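Local atomic coordinates of probable outer membrane protein (Pseudomonas aeruginosa, PDB entry 3DWO), a protein that probably carries long-chain fatty acids or other hydrophobic molecules across the outer membrane, as a beta-barrel channel of the FadL family. Residues I56-D61 / N129-D134; R168-V173 / K206-S211; R378-L383 / S402-K407. One frame throughout, in Å; residues are numbered along the deposited sequence.

Contact 1: residues I56-D61 / N129-D134; sequences IKYNGD and NWKGRD
Tyr58 and Trp130 meet at about a right angle: the six-membered ring of the indole turns its edge toward the face of the phenol, a T-shaped pair with centroids 5.5 Å apart and planes at 82°. CZ3 of Trp130 does the touching, 3.8 Å from Tyr58 CD1. With its CG anti to the backbone N (chi1 178°), Tyr58 reaches from the strand toward the loop. Its hydroxyl donates to a carbonyl three residues on in the same segment, OH to Asp61 O at 2.6 Å, which fixes the ring's far end. Trp130 is held independently: its NE1 bonds to Ala136 O, and the backbone nitrogens of Gly132 and Arg133 lie over one face of the indole. Gly132, lacking a side chain, suits this place over the indole.

The two segments are the later part of strand 44-63 of the barrel wall, near the corner the chain turns at Gly60, and the connection between strands 110-125 and 138-153, where a type I turn runs from Trp130 to Arg133. Trp130 O accepts both Arg133 N and, from the other face of its plane, Arg133 NH1.

Lys131 crosses Tyr58 at the ring's edge, CD lying 4.2 Å from CE1 of Tyr58. A bend at chi3 (68°) brings NZ to Gly60 O, 2.9 Å away and close to the carbonyl axis. A long, flexible chain suits this span, while Gly60 adopts backbone angles that would jam a beta carbon against the preceding carbonyl. A water 2.7 Å from Lys131 NZ donates in turn to OD1 of Asp61, joining the opposite charges indirectly.

Contact 2: residues R168-V173 / K206-S211; sequences RTSGFV and KVDNTS. With C8E ((hydroxyethyloxy)tri(ethyloxy)octane), chain M; C8E ((hydroxyethyloxy)tri(ethyloxy)octane), chain D.
Across the pairs Thr169–Asn209 and Gly171–Val207, antiparallel backbones exchange hydrogen bonds in both directions. Thr169 N reaches Asn209 O at 2.8 Å and Val207 N reaches Gly171 O at 3.0 Å, the latter nearly straight at 173°. Between these pairs, alpha carbons come closer and C-H groups point at carbonyls, as with Asp208 CA and Thr169 O, 3.1 Å apart.

The charged contact lies on the outward face, diagonally across the strands. Arg168 has CG anti to the backbone N (chi1 167°), and a bend at chi2 swings the guanidinium along the neighbouring strand. NH2 thereby forms a weak hydrogen bond within a salt bridge to OD1 of Asp208 at 3.3 Å, with the acceptor near the guanidinium plane but the carboxylate plane turned 60° from it. On the way, CD of Arg168 passes 3.1 Å from OG1 of Thr210. The long charged chains of Arg168 and Lys206 suit their exposed places on this face.

The aliphatic part of Lys206, folded at three torsions, lays CE 3.8 Å from CD1 of Phe172. On the inward face, Val207 CG2 and Val173 CG2 touch a detergent molecule, the latter 3.5 Å from its C10; Gly171, having no side chain, lets the detergent lie close to the backbone.

Both strands belong to the antiparallel barrel wall. Strand 158-177 bonds on its other side to strand 138-153, where Thr169 OG1 finds Thr143, and strand 201-220 bonds to strand 226-248, where Asn209 ND2 meets Asn238 OD1.

Contact 3: residues R378-L383 / S402-K407; sequences RYFASL and SRQFVK. With C8E ((hydroxyethyloxy)tri(ethyloxy)octane), chain F; C8E ((hydroxyethyloxy)tri(ethyloxy)octane), chain E.
The beta hairpin of strands 378-388 and 395-411 lays the side chain of Gln404 over one face of the Phe380 ring, on the side of the wall that looks into the barrel. CG of Gln404 stands over the ring centre, 3.7 Å from the centroid and only 11° off its normal, a CH-pi contact. The bend of Gln404 at chi2 (77°) then turns its amide back, and NE2 makes a weak bond to Ser402 OG. Ser382 and Ser402 are a non-hydrogen-bonded backbone pair, and their short side chains on the same face let the hydroxyls meet, OG to OG at 2.9 Å; either could be the donor. Further along, Arg378 CG runs beside Val406 CG2 at 3.7 Å, pointing the same way. The Arg378 guanidinium carries a detergent molecule over one face and forms a salt bridge with Asp375.

The opposite side is largely aromatic, with Arg403 among the rings. Phe405 has one face under C2 of a second detergent and the other against CG of Arg403, two residues earlier on the same side of the strand, whose guanidinium also turns a face toward the ring's rim. Ala381 CB approaches its edge, 4.1 Å from CE1. The Tyr379 ring leads away and receives the same detergent over a face, CE2 lying 3.3 Å from detergent C10. Backbone bonds pair Tyr379 with Phe405 and Ala381 with Arg403.

Inside, Trp13 of helix 10-14 packs on Phe380, Ser402 and Gln404. An outer surface with aromatic residues that bind detergent, and probably face lipid, and an inner face meeting an N-terminal plug are characteristic of FadL-type barrels.

All three contacts involve the barrel wall, but contact 1 differs in kind: it ties part of strand 44-63 to a loop through rings and a lysine, whereas contacts 2 and 3 are neighbouring strands joined by regular antiparallel bonds. Those two lie on opposite sides of the chain's centre, their centres 29 Å apart. Their faces differ. In contact 2 Arg168, Asp208 and Lys206 gather outside with Phe172, while detergent lies against valines inside; in contact 3 detergent lies against both faces, the inner one mostly buried, the outer carrying Tyr379, Phe405 and Arg403. None is wholly buried. The contacts do not touch one another, contacts 1 and 3 approaching to about 8 Å between nearest atoms.

Contact 1: residues I56-D61 / N129-D134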
loop_
_atom_site.group_PDB
_atom_site.type_symbol
_atom_site.label_atom_id
_atom_site.label_comp_id
_atom_site.label_asym_id
_atom_site.label_seq_id
_atom_site.Cartn_x
_atom_site.Cartn_y
_atom_site.Cartn_z
ATOM N N ILE A 56 -7.625 12.133 3.545
ATOM C CA ILE A 56 -8.597 11.117 3.953
ATOM C C ILE A 56 -9.564 11.661 5.000
ATOM O O ILE A 56 -9.140 12.227 6.011
ATOM C CB ILE A 56 -7.906 9.880 4.580
ATOM C CG1 ILE A 56 -6.889 9.286 3.612
ATOM C CG2 ILE A 56 -8.953 8.841 4.951
ATOM C CD1 ILE A 56 -5.974 8.239 4.254
ATOM N N LYS A 57 -10.858 11.474 4.764
ATOM C CA LYS A 57 -11.875 11.942 5.693
ATOM C C LYS A 57 -13.069 10.994 5.790
ATOM O O LYS A 57 -13.354 10.228 4.871
ATOM C CB LYS A 57 -12.385 13.323 5.280
ATOM C CG LYS A 57 -11.388 14.451 5.437
ATOM C CD LYS A 57 -12.037 15.754 5.001
ATOM C CE LYS A 57 -11.038 16.905 4.945
ATOM N NZ LYS A 57 -11.683 18.126 4.372
ATOM N N TYR A 58 -13.771 11.080 6.914
ATOM C CA TYR A 58 -14.940 10.261 7.170
ATOM C C TYR A 58 -16.105 11.167 7.498
ATOM O O TYR A 58 -15.938 12.203 8.134
ATOM C CB TYR A 58 -14.688 9.333 8.356
ATOM C CG TYR A 58 -15.869 8.464 8.747
ATOM C CD1 TYR A 58 -16.720 8.822 9.798
ATOM C CD2 TYR A 58 -16.120 7.264 8.081
ATOM C CE1 TYR A 58 -17.795 7.991 10.180
ATOM C CE2 TYR A 58 -17.186 6.437 8.450
ATOM C CZ TYR A 58 -18.016 6.803 9.497
ATOM O OH TYR A 58 -19.054 5.961 9.846
ATOM N N ASN A 59 -17.286 10.767 7.055
ATOM C CA ASN A 59 -18.499 11.511 7.330
ATOM C C ASN A 59 -19.530 10.414 7.587
ATOM O O ASN A 59 -19.788 9.589 6.717
ATOM C CB ASN A 59 -18.900 12.357 6.117
ATOM C CG ASN A 59 -19.734 13.564 6.500
ATOM O OD1 ASN A 59 -19.208 14.572 6.986
ATOM N ND2 ASN A 59 -21.044 13.466 6.298
ATOM N N GLY A 60 -20.102 10.390 8.783
ATOM C CA GLY A 60 -21.070 9.359 9.082
ATOM C C GLY A 60 -21.274 9.094 10.560
ATOM O O GLY A 60 -20.943 9.919 11.410
ATOM N N ASP A 61 -21.814 7.918 10.854
ATOM C CA ASP A 61 -22.125 7.525 12.219
ATOM C C ASP A 61 -21.356 6.293 12.666
ATOM O O ASP A 61 -20.730 5.604 11.859
ATOM C CB ASP A 61 -23.625 7.224 12.343
ATOM C CG ASP A 61 -24.494 8.317 11.740
ATOM O OD1 ASP A 61 -24.253 9.503 12.057
ATOM O OD2 ASP A 61 -25.421 7.984 10.958
ATOM N N ASN A 129 -9.834 9.877 19.924
ATOM C CA ASN A 129 -11.132 9.780 20.558
ATOM C C ASN A 129 -12.302 9.889 19.588
ATOM O O ASN A 129 -13.425 10.170 20.007
ATOM C CB ASN A 129 -11.259 10.840 21.653
ATOM C CG ASN A 129 -12.016 10.328 22.858
ATOM O OD1 ASN A 129 -11.628 9.320 23.466
ATOM N ND2 ASN A 129 -13.109 11.002 23.208
ATOM N N TRP A 130 -12.051 9.643 18.301
ATOM C CA TRP A 130 -13.119 9.737 17.313
ATOM C C TRP A 130 -14.136 8.601 17.451
ATOM O O TRP A 130 -13.865 7.576 18.071
ATOM C CB TRP A 130 -12.546 9.803 15.881
ATOM C CG TRP A 130 -12.169 8.493 15.240
ATOM C CD1 TRP A 130 -11.231 7.592 15.678
ATOM C CD2 TRP A 130 -12.674 7.972 14.004
ATOM N NE1 TRP A 130 -11.121 6.553 14.787
ATOM C CE2 TRP A 130 -11.995 6.760 13.751
ATOM C CE3 TRP A 130 -13.635 8.415 13.084
ATOM C CZ2 TRP A 130 -12.246 5.981 12.612
ATOM C CZ3 TRP A 130 -13.885 7.641 11.952
ATOM C CH2 TRP A 130 -13.192 6.435 11.727
ATOM N N LYS A 131 -15.313 8.806 16.869
ATOM C CA LYS A 131 -16.413 7.853 16.947
ATOM C C LYS A 131 -16.110 6.460 16.405
ATOM O O LYS A 131 -16.793 5.498 16.750
ATOM C CB LYS A 131 -17.635 8.416 16.227
ATOM C CG LYS A 131 -17.484 8.506 14.711
ATOM C CD LYS A 131 -18.741 9.115 14.070
ATOM C CE LYS A 131 -18.898 10.589 14.432
ATOM N NZ LYS A 131 -20.131 11.185 13.843
ATOM N N GLY A 132 -15.107 6.357 15.544
ATOM C CA GLY A 132 -14.745 5.062 14.998
ATOM C C GLY A 132 -13.504 4.470 15.648
ATOM O O GLY A 132 -12.890 3.564 15.086
ATOM N N ARG A 133 -13.136 4.954 16.833
ATOM C CA ARG A 133 -11.932 4.465 17.515
ATOM C C ARG A 133 -11.914 2.964 17.818
ATOM O O ARG A 133 -10.833 2.378 17.963
ATOM C CB ARG A 133 -11.677 5.265 18.806
ATOM C CG ARG A 133 -12.763 5.158 19.871
ATOM C CD ARG A 133 -12.437 6.051 21.065
ATOM N NE ARG A 133 -13.469 6.016 22.103
ATOM C CZ ARG A 133 -14.675 6.565 21.979
ATOM N NH1 ARG A 133 -15.009 7.196 20.861
ATOM N NH2 ARG A 133 -15.549 6.473 22.973
ATOM N N ASP A 134 -13.086 2.337 17.919
ATOM C CA ASP A 134 -13.131 0.895 18.188
ATOM C C ASP A 134 -12.716 0.098 16.949
ATOM O O ASP A 134 -12.519 -1.110 17.023
ATOM C CB ASP A 134 -14.537 0.429 18.598
ATOM C CG ASP A 134 -14.947 0.896 19.998
ATOM O OD1 ASP A 134 -14.099 1.421 20.753
ATOM O OD2 ASP A 134 -16.142 0.723 20.342
HETATM O O HOH W 1 -22.791 10.747 14.178
#

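Contact 2: residues R168-V173 / K206-S211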
loop_
_atom_site.group_PDB
_atom_site.type_symbol
_atom_site.label_atom_id
_atom_site.label_comp_id
_atom_site.label_asym_id
_atom_site.label_seq_id
_atom_site.Cartn_x
_atom_site.Cartn_y
_atom_site.Cartn_z
ATOM N N ARG A 168 11.888 -5.439 3.032
ATOM C CA ARG A 168 11.759 -5.136 4.447
ATOM C C ARG A 168 10.441 -4.392 4.660
ATOM O O ARG A 168 10.219 -3.327 4.090
ATOM C CB ARG A 168 12.932 -4.278 4.922
ATOM C CG ARG A 168 12.719 -3.652 6.292
ATOM C CD ARG A 168 12.647 -4.684 7.394
ATOM N NE ARG A 168 12.249 -4.082 8.663
ATOM C CZ ARG A 168 12.854 -3.036 9.218
ATOM N NH1 ARG A 168 13.891 -2.471 8.615
ATOM N NH2 ARG A 168 12.415 -2.545 10.373
ATOM N N THR A 169 9.565 -4.968 5.473
ATOM C CA THR A 169 8.273 -4.356 5.763
ATOM C C THR A 169 8.136 -4.019 7.236
ATOM O O THR A 169 8.485 -4.822 8.094
ATOM C CB THR A 169 7.097 -5.305 5.428
ATOM O OG1 THR A 169 7.048 -5.546 4.020
ATOM C CG2 THR A 169 5.779 -4.688 5.871
ATOM N N SER A 170 7.624 -2.830 7.526
ATOM C CA SER A 170 7.383 -2.434 8.907
ATOM C C SER A 170 5.901 -2.097 8.943
ATOM O O SER A 170 5.373 -1.514 8.001
ATOM C CB SER A 170 8.205 -1.204 9.291
ATOM O OG SER A 170 7.641 -0.038 8.736
ATOM N N GLY A 171 5.228 -2.483 10.016
ATOM C CA GLY A 171 3.810 -2.213 10.118
ATOM C C GLY A 171 3.402 -1.832 11.523
ATOM O O GLY A 171 3.986 -2.295 12.504
ATOM N N PHE A 172 2.400 -0.968 11.616
ATOM C CA PHE A 172 1.895 -0.528 12.902
ATOM C C PHE A 172 0.379 -0.350 12.849
ATOM O O PHE A 172 -0.162 0.187 11.880
ATOM C CB PHE A 172 2.527 0.801 13.315
ATOM C CG PHE A 172 2.055 1.288 14.657
ATOM C CD1 PHE A 172 2.663 0.837 15.829
ATOM C CD2 PHE A 172 0.953 2.136 14.754
ATOM C CE1 PHE A 172 2.179 1.219 17.080
ATOM C CE2 PHE A 172 0.462 2.526 15.996
ATOM C CZ PHE A 172 1.074 2.067 17.162
ATOM N N VAL A 173 -0.297 -0.807 13.899
ATOM C CA VAL A 173 -1.743 -0.690 14.000
ATOM C C VAL A 173 -2.133 -0.409 15.445
ATOM O O VAL A 173 -1.647 -1.067 16.370
ATOM C CB VAL A 173 -2.462 -1.998 13.541
ATOM C CG1 VAL A 173 -3.803 -2.138 14.251
ATOM C CG2 VAL A 173 -2.706 -1.965 12.032
ATOM N N LYS A 206 3.179 -3.430 16.733
ATOM C CA LYS A 206 4.336 -2.976 15.965
ATOM C C LYS A 206 5.104 -4.210 15.509
ATOM O O LYS A 206 5.631 -4.962 16.328
ATOM C CB LYS A 206 5.230 -2.089 16.837
ATOM C CG LYS A 206 6.532 -1.693 16.175
ATOM C CD LYS A 206 6.372 -0.456 15.319
ATOM C CE LYS A 206 6.419 0.802 16.179
ATOM N NZ LYS A 206 7.762 0.989 16.816
ATOM N N VAL A 207 5.168 -4.415 14.199
ATOM C CA VAL A 207 5.838 -5.583 13.649
ATOM C C VAL A 207 6.680 -5.234 12.434
ATOM O O VAL A 207 6.457 -4.211 11.787
ATOM C CB VAL A 207 4.800 -6.663 13.267
ATOM C CG1 VAL A 207 4.110 -7.189 14.534
ATOM C CG2 VAL A 207 3.744 -6.067 12.320
ATOM N N ASP A 208 7.643 -6.100 12.129
ATOM C CA ASP A 208 8.558 -5.892 11.012
ATOM C C ASP A 208 9.009 -7.242 10.465
ATOM O O ASP A 208 8.903 -8.260 11.148
ATOM C CB ASP A 208 9.800 -5.131 11.490
ATOM C CG ASP A 208 9.459 -3.818 12.177
ATOM O OD1 ASP A 208 9.272 -2.806 11.468
ATOM O OD2 ASP A 208 9.372 -3.794 13.429
ATOM N N ASN A 209 9.522 -7.240 9.239
ATOM C CA ASN A 209 10.020 -8.463 8.624
ATOM C C ASN A 209 10.823 -8.210 7.356
ATOM O O ASN A 209 10.553 -7.273 6.602
ATOM C CB ASN A 209 8.878 -9.427 8.282
ATOM C CG ASN A 209 9.391 -10.765 7.762
ATOM O OD1 ASN A 209 10.121 -11.463 8.458
ATOM N ND2 ASN A 209 9.022 -11.119 6.531
ATOM N N THR A 210 11.807 -9.069 7.131
ATOM C CA THR A 210 12.653 -9.000 5.950
ATOM C C THR A 210 12.602 -10.381 5.307
ATOM O O THR A 210 12.855 -11.387 5.974
ATOM C CB THR A 210 14.113 -8.666 6.322
ATOM O OG1 THR A 210 14.158 -7.386 6.964
ATOM C CG2 THR A 210 14.989 -8.625 5.071
ATOM N N SER A 211 12.251 -10.432 4.026
ATOM C CA SER A 211 12.178 -11.700 3.309
ATOM C C SER A 211 12.411 -11.474 1.816
ATOM O O SER A 211 12.254 -10.362 1.319
ATOM C CB SER A 211 10.818 -12.371 3.539
ATOM O OG SER A 211 9.768 -11.609 2.978
HETATM C C1 C8E M . 12.585 -15.958 5.296
HETATM C C2 C8E M . 13.158 -14.628 5.145
HETATM C C3 C8E M . 14.568 -14.520 5.452
HETATM C C4 C8E M . 15.044 -13.288 4.848
HETATM C C5 C8E M . 16.507 -13.407 4.615
HETATM C C6 C8E M . 16.791 -13.226 3.209
HETATM C C7 C8E M . 17.309 -14.539 2.879
HETATM C C8 C8E M . 18.266 -14.376 1.762
HETATM O O9 C8E M . 17.988 -14.415 0.371
HETATM C C10 C8E M . 17.437 -15.605 -0.186
HETATM C C11 C8E M . 17.257 -15.309 -1.644
HETATM O O12 C8E M . 18.501 -15.429 -2.365
HETATM C C1 C8E D . -9.690 -2.409 4.031
HETATM C C2 C8E D . -8.793 -2.372 5.181
HETATM C C3 C8E D . -7.692 -3.325 5.146
HETATM C C4 C8E D . -6.867 -3.067 6.314
HETATM C C5 C8E D . -5.514 -3.631 6.080
HETATM C C6 C8E D . -4.553 -3.016 6.976
HETATM C C7 C8E D . -3.517 -4.035 6.970
HETATM C C8 C8E D . -2.188 -3.379 6.964
HETATM O O9 C8E D . -1.094 -3.657 7.826
HETATM C C10 C8E D . -1.261 -3.483 9.220
HETATM C C11 C8E D . 0.049 -3.861 9.836
HETATM O O12 C8E D . 0.024 -5.227 10.283
HETATM C C13 C8E D . 0.089 -5.426 11.729
HETATM C C14 C8E D . -1.115 -5.385 12.722
HETATM O O15 C8E D . -1.558 -6.321 13.750
HETATM C C16 C8E D . -2.497 -7.288 13.237
HETATM C C17 C8E D . -3.976 -6.870 13.344
HETATM O O18 C8E D . -4.440 -5.804 14.198
HETATM C C19 C8E D . -4.810 -6.251 15.530
HETATM C C20 C8E D . -6.233 -6.005 16.156
HETATM O O21 C8E D . -6.443 -4.847 16.979
#

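Contact 3: residues R378-L383 / S402-K407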
loop_
_atom_site.group_PDB
_atom_site.type_symbol
_atom_site.label_atom_id
_atom_site.label_comp_id
_atom_site.label_asym_id
_atom_site.label_seq_id
_atom_site.Cartn_x
_atom_site.Cartn_y
_atom_site.Cartn_z
ATOM N N ARG A 378 -9.897 4.229 -8.433
ATOM C CA ARG A 378 -9.282 5.533 -8.674
ATOM C C ARG A 378 -9.072 5.813 -10.153
ATOM O O ARG A 378 -8.910 4.898 -10.962
ATOM C CB ARG A 378 -7.897 5.652 -8.018
ATOM C CG ARG A 378 -7.770 5.239 -6.566
ATOM C CD ARG A 378 -7.529 3.748 -6.433
ATOM N NE ARG A 378 -7.075 3.401 -5.090
ATOM C CZ ARG A 378 -5.853 3.651 -4.631
ATOM N NH1 ARG A 378 -4.958 4.246 -5.408
ATOM N NH2 ARG A 378 -5.524 3.314 -3.391
ATOM N N TYR A 379 -9.082 7.096 -10.494
ATOM C CA TYR A 379 -8.801 7.532 -11.849
ATOM C C TYR A 379 -7.514 8.331 -11.680
ATOM O O TYR A 379 -7.433 9.201 -10.812
ATOM C CB TYR A 379 -9.896 8.452 -12.396
ATOM C CG TYR A 379 -10.995 7.753 -13.161
ATOM C CD1 TYR A 379 -10.715 6.684 -14.011
ATOM C CD2 TYR A 379 -12.314 8.194 -13.071
ATOM C CE1 TYR A 379 -11.723 6.070 -14.749
ATOM C CE2 TYR A 379 -13.329 7.591 -13.805
ATOM C CZ TYR A 379 -13.028 6.531 -14.639
ATOM O OH TYR A 379 -14.038 5.932 -15.356
ATOM N N PHE A 380 -6.503 8.025 -12.481
ATOM C CA PHE A 380 -5.236 8.738 -12.399
ATOM C C PHE A 380 -5.067 9.647 -13.613
ATOM O O PHE A 380 -5.295 9.224 -14.751
ATOM C CB PHE A 380 -3.932 7.884 -12.443
ATOM C CG PHE A 380 -3.632 7.151 -11.243
ATOM C CD1 PHE A 380 -2.351 7.201 -10.699
ATOM C CD2 PHE A 380 -4.566 6.290 -10.673
ATOM C CE1 PHE A 380 -2.005 6.406 -9.603
ATOM C CE2 PHE A 380 -4.229 5.491 -9.577
ATOM C CZ PHE A 380 -2.944 5.550 -9.042
ATOM N N ALA A 381 -4.685 10.895 -13.363
ATOM C CA ALA A 381 -4.453 11.872 -14.426
ATOM C C ALA A 381 -3.049 12.434 -14.216
ATOM O O ALA A 381 -2.775 13.047 -13.184
ATOM C CB ALA A 381 -5.491 12.994 -14.354
ATOM N N SER A 382 -2.165 12.230 -15.191
ATOM C CA SER A 382 -0.785 12.696 -15.068
ATOM C C SER A 382 -0.275 13.569 -16.211
ATOM O O SER A 382 -0.701 13.432 -17.361
ATOM C CB SER A 382 0.167 11.501 -14.943
ATOM O OG SER A 382 -0.215 10.616 -13.906
ATOM N N LEU A 383 0.664 14.447 -15.865
ATOM C CA LEU A 383 1.325 15.341 -16.813
ATOM C C LEU A 383 2.812 15.272 -16.472
ATOM O O LEU A 383 3.173 15.227 -15.295
ATOM C CB LEU A 383 0.832 16.782 -16.646
ATOM C CG LEU A 383 -0.612 17.079 -17.044
ATOM C CD1 LEU A 383 -0.910 18.542 -16.755
ATOM C CD2 LEU A 383 -0.823 16.764 -18.523
ATOM N N SER A 402 0.742 14.197 -10.647
ATOM C CA SER A 402 -0.300 13.212 -10.844
ATOM C C SER A 402 -1.399 13.379 -9.805
ATOM O O SER A 402 -1.132 13.483 -8.609
ATOM C CB SER A 402 0.291 11.804 -10.773
ATOM O OG SER A 402 -0.702 10.835 -11.030
ATOM N N ARG A 403 -2.637 13.426 -10.278
ATOM C CA ARG A 403 -3.781 13.570 -9.400
ATOM C C ARG A 403 -4.563 12.265 -9.429
ATOM O O ARG A 403 -4.764 11.675 -10.488
ATOM C CB ARG A 403 -4.670 14.732 -9.861
ATOM C CG ARG A 403 -6.039 14.763 -9.203
ATOM C CD ARG A 403 -5.938 14.846 -7.681
ATOM N NE ARG A 403 -7.194 14.498 -7.010
ATOM C CZ ARG A 403 -8.313 15.212 -7.092
ATOM N NH1 ARG A 403 -8.345 16.326 -7.814
ATOM N NH2 ARG A 403 -9.405 14.808 -6.456
ATOM N N GLN A 404 -4.984 11.808 -8.258
ATOM C CA GLN A 404 -5.750 10.580 -8.160
ATOM C C GLN A 404 -7.138 10.904 -7.635
ATOM O O GLN A 404 -7.291 11.387 -6.506
ATOM C CB GLN A 404 -5.070 9.580 -7.220
ATOM C CG GLN A 404 -3.678 9.117 -7.652
ATOM C CD GLN A 404 -2.596 10.149 -7.388
ATOM O OE1 GLN A 404 -2.496 10.688 -6.284
ATOM N NE2 GLN A 404 -1.773 10.425 -8.399
ATOM N N PHE A 405 -8.145 10.655 -8.465
ATOM C CA PHE A 405 -9.525 10.894 -8.080
ATOM C C PHE A 405 -10.080 9.568 -7.587
ATOM O O PHE A 405 -10.224 8.622 -8.359
ATOM C CB PHE A 405 -10.357 11.383 -9.270
ATOM C CG PHE A 405 -9.818 12.623 -9.925
ATOM C CD1 PHE A 405 -8.859 12.534 -10.934
ATOM C CD2 PHE A 405 -10.264 13.884 -9.531
ATOM C CE1 PHE A 405 -8.353 13.686 -11.543
ATOM C CE2 PHE A 405 -9.767 15.039 -10.132
ATOM C CZ PHE A 405 -8.811 14.941 -11.139
ATOM N N VAL A 406 -10.382 9.506 -6.296
ATOM C CA VAL A 406 -10.911 8.297 -5.680
ATOM C C VAL A 406 -12.402 8.472 -5.471
ATOM O O VAL A 406 -12.844 9.513 -4.997
ATOM C CB VAL A 406 -10.249 8.044 -4.308
ATOM C CG1 VAL A 406 -10.678 6.693 -3.756
ATOM C CG2 VAL A 406 -8.735 8.119 -4.445
ATOM N N LYS A 407 -13.188 7.468 -5.832
ATOM C CA LYS A 407 -14.623 7.592 -5.648
ATOM C C LYS A 407 -14.964 7.485 -4.166
ATOM O O LYS A 407 -14.283 6.798 -3.402
ATOM C CB LYS A 407 -15.376 6.510 -6.427
ATOM C CG LYS A 407 -15.122 5.099 -5.949
ATOM C CD LYS A 407 -16.381 4.240 -6.092
ATOM C CE LYS A 407 -16.893 4.198 -7.527
ATOM N NZ LYS A 407 -18.146 3.392 -7.639
HETATM C C2 C8E F . -12.531 12.858 -12.560
HETATM C C3 C8E F . -13.890 12.328 -12.439
HETATM C C4 C8E F . -14.137 12.084 -11.023
HETATM C C5 C8E F . -14.695 10.706 -10.853
HETATM C C6 C8E F . -14.363 10.144 -9.543
HETATM C C7 C8E F . -13.299 9.211 -9.905
HETATM C C8 C8E F . -13.480 7.907 -9.217
HETATM O O9 C8E F . -13.305 6.615 -9.792
HETATM C C10 C8E F . -14.117 6.244 -10.891
HETATM C C11 C8E F . -13.691 4.858 -11.284
HETATM C C1 C8E E . 5.141 6.005 4.765
HETATM C C2 C8E E . 3.797 5.899 4.214
HETATM C C3 C8E E . 3.716 5.147 2.965
HETATM C C4 C8E E . 3.710 6.107 1.875
HETATM C C5 C8E E . 2.671 5.715 0.902
HETATM C C6 C8E E . 2.929 6.345 -0.373
HETATM C C7 C8E E . 1.691 6.040 -1.059
HETATM C C8 C8E E . 1.256 7.249 -1.770
HETATM O O9 C8E E . 0.378 7.323 -2.872
HETATM C C10 C8E E . 0.705 6.664 -4.077
HETATM C C11 C8E E . -0.447 6.957 -4.988
HETATM O O12 C8E E . -1.691 6.521 -4.404
HETATM C C13 C8E E . -2.892 7.056 -5.030
HETATM C C14 C8E E . -4.251 7.343 -4.317
HETATM O O15 C8E E . -4.560 8.076 -3.098
HETATM C C16 C8E E . -4.535 7.202 -1.950
HETATM C C17 C8E E . -5.885 6.546 -1.618
HETATM O O18 C8E E . -6.690 6.930 -0.487
HETATM C C19 C8E E . -6.370 6.162 0.708
HETATM C C20 C8E E . -7.365 5.149 1.382
HETATM O O21 C8E E . -7.136 3.748 1.208
#